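Glyoxalase/bleomycin resisance protein/dioxygenase (Streptomyces sp. CB03234, PDB 5UJP) binds calcium and riboflavin and, as a member of the glyoxalase/bleomycin resistance/dioxygenase superfamily, may have dioxygenase activity. Local coordinates at residues F5-S10 against G62-L67. Numbering follows the deposited sequence. Where two conformers were deposited one is given.
Sequences FSVPVS and GSLRGL
Leu64 lays its isobutyl group against Phe5, Val7 and Pro8 of strand 3-8. With CG anti to the backbone N (chi1 175°), the branch is carried toward the strand, CD1 on Phe5 and CD2 between Phe5 and Val7. In the Phe5 conformer described, CD1 lies 3.4 Å from CE1 of Phe5, meeting the ring obliquely at its outer end, while CD2 reaches CG2 of Val7 at 3.9 Å, the two side chains crossing at about a right angle. Further back, CB of Leu64 packs 4.1 Å from CD of Pro8. Leu67 covers one face of the same Phe5 conformer with CD1, 4.0 Å from the ring centroid and 17° off its normal, a CH-pi contact displaced toward the rim. Pro8 works at the other end of the strand: its CG lies 3.6 Å from OG of Ser63, a hydroxyl already hydrogen-bonded to the Pro60 carbonyl. Beyond the apolar patch, Gly62 N donates a nearly straight hydrogen bond (168°) to Pro8 O at 3.1 Å. Asn108 braces this junction, ND2 bonding to Pro8 O and OD1 accepting from Leu64 N, so one side chain ties both segments together. On the loop itself, Arg65 NH1 bridges the carbonyls of Gly62 and Leu64, the second met from above its carbonyl plane. The loop links the two four-stranded sheets of the glyoxalase-type fold, and here it is fastened to strand 3-8, outermost in the first sheet within this chain, just before entering the second. Phe5 also meets Phe5 of the second subunit edge-to-face, and Ser6 OG bonds to Gly66 O of that subunit. The contact thus joins a buried hydrocarbon cluster, continuous with the dimer interface, to a polar clasp that satisfies Pro8 O twice.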
loop_
_atom_site.group_PDB
_atom_site.type_symbol
_atom_site.label_atom_id
_atom_site.label_comp_id
_atom_site.label_asym_id
_atom_site.label_seq_id
_atom_site.Cartn_x
_atom_site.Cartn_y
_atom_site.Cartn_z
ATOM N N PHE A 5 2.304 -0.572 4.204
ATOM C CA PHE A 5 1.358 0.463 3.820
ATOM C C PHE A 5 0.705 1.049 5.064
ATOM O O PHE A 5 0.407 0.324 6.021
ATOM C CB PHE A 5 0.253 -0.105 2.895
ATOM C CG PHE A 5 -0.552 0.949 2.190
ATOM C CD1 PHE A 5 -1.561 1.639 2.847
ATOM C CD2 PHE A 5 -0.294 1.254 0.866
ATOM C CE1 PHE A 5 -2.286 2.614 2.196
ATOM C CE2 PHE A 5 -1.022 2.217 0.204
ATOM C CZ PHE A 5 -2.018 2.898 0.868
ATOM N N SER A 6 0.434 2.363 5.029
ATOM C CA SER A 6 -0.170 3.068 6.154
ATOM C C SER A 6 -1.660 3.247 5.921
ATOM O O SER A 6 -2.069 3.881 4.947
ATOM C CB SER A 6 0.506 4.430 6.385
ATOM O OG SER A 6 1.854 4.267 6.723
ATOM N N VAL A 7 -2.465 2.693 6.817
ATOM C CA VAL A 7 -3.919 2.723 6.709
ATOM C C VAL A 7 -4.411 3.859 7.602
ATOM O O VAL A 7 -4.116 3.848 8.806
ATOM C CB VAL A 7 -4.512 1.383 7.153
ATOM C CG1 VAL A 7 -6.043 1.450 7.067
ATOM C CG2 VAL A 7 -3.951 0.252 6.266
ATOM N N PRO A 8 -5.163 4.824 7.072
ATOM C CA PRO A 8 -5.589 5.970 7.902
ATOM C C PRO A 8 -6.819 5.609 8.730
ATOM O O PRO A 8 -7.903 5.325 8.189
ATOM C CB PRO A 8 -5.912 7.049 6.859
ATOM C CG PRO A 8 -6.368 6.262 5.689
ATOM C CD PRO A 8 -5.548 5.005 5.664
ATOM N N VAL A 9 -6.665 5.685 10.067
ATOM C CA VAL A 9 -7.757 5.349 10.977
ATOM C C VAL A 9 -8.044 6.533 11.898
ATOM O O VAL A 9 -7.224 7.435 12.070
ATOM C CB VAL A 9 -7.455 4.073 11.797
ATOM C CG1 VAL A 9 -7.162 2.857 10.852
ATOM C CG2 VAL A 9 -6.329 4.349 12.784
ATOM N N SER A 10 -9.257 6.534 12.468
ATOM C CA SER A 10 -9.647 7.618 13.368
ATOM C C SER A 10 -9.372 7.301 14.825
ATOM O O SER A 10 -9.172 8.221 15.629
ATOM C CB SER A 10 -11.137 7.949 13.223
ATOM O OG SER A 10 -11.962 6.873 13.630
ATOM N N GLY A 62 -10.548 6.237 6.877
ATOM C CA GLY A 62 -11.430 5.431 6.045
ATOM C C GLY A 62 -11.317 5.667 4.562
ATOM O O GLY A 62 -12.141 5.127 3.818
ATOM N N SER A 63 -10.299 6.400 4.103
ATOM C CA SER A 63 -10.182 6.811 2.712
ATOM C C SER A 63 -9.450 5.806 1.837
ATOM O O SER A 63 -9.441 5.976 0.612
ATOM C CB SER A 63 -9.497 8.172 2.609
ATOM O OG SER A 63 -8.175 8.099 3.124
ATOM N N LEU A 64 -8.904 4.732 2.405
ATOM C CA LEU A 64 -8.089 3.831 1.632
ATOM C C LEU A 64 -8.926 3.006 0.661
ATOM O O LEU A 64 -9.941 2.405 1.035
ATOM C CB LEU A 64 -7.286 2.920 2.555
ATOM C CG LEU A 64 -6.472 1.845 1.861
ATOM C CD1 LEU A 64 -5.437 2.488 0.979
ATOM C CD2 LEU A 64 -5.788 0.927 2.880
ATOM N N ARG A 65 -8.464 2.922 -0.594
ATOM C CA ARG A 65 -9.099 2.080 -1.593
ATOM C C ARG A 65 -8.010 1.430 -2.428
ATOM O O ARG A 65 -6.873 1.901 -2.466
ATOM C CB ARG A 65 -9.958 2.913 -2.565
ATOM C CG ARG A 65 -11.071 3.751 -1.888
ATOM C CD ARG A 65 -12.248 2.925 -1.428
ATOM N NE ARG A 65 -13.322 3.773 -0.878
ATOM C CZ ARG A 65 -13.375 4.233 0.380
ATOM N NH1 ARG A 65 -12.369 3.997 1.229
ATOM N NH2 ARG A 65 -14.376 5.028 0.743
ATOM N N GLY A 66 -8.401 0.409 -3.214
ATOM C CA GLY A 66 -7.505 -0.096 -4.239
ATOM C C GLY A 66 -6.338 -0.924 -3.718
ATOM O O GLY A 66 -5.316 -1.034 -4.412
ATOM N N LEU A 67 -6.445 -1.481 -2.513
ATOM C CA LEU A 67 -5.410 -2.337 -1.931
ATOM C C LEU A 67 -5.845 -3.808 -2.013
ATOM O O LEU A 67 -6.970 -4.150 -1.624
ATOM C CB LEU A 67 -5.199 -1.924 -0.464
ATOM C CG LEU A 67 -4.058 -2.563 0.318
ATOM C CD1 LEU A 67 -3.345 -1.510 1.133
ATOM C CD2 LEU A 67 -4.674 -3.559 1.193
#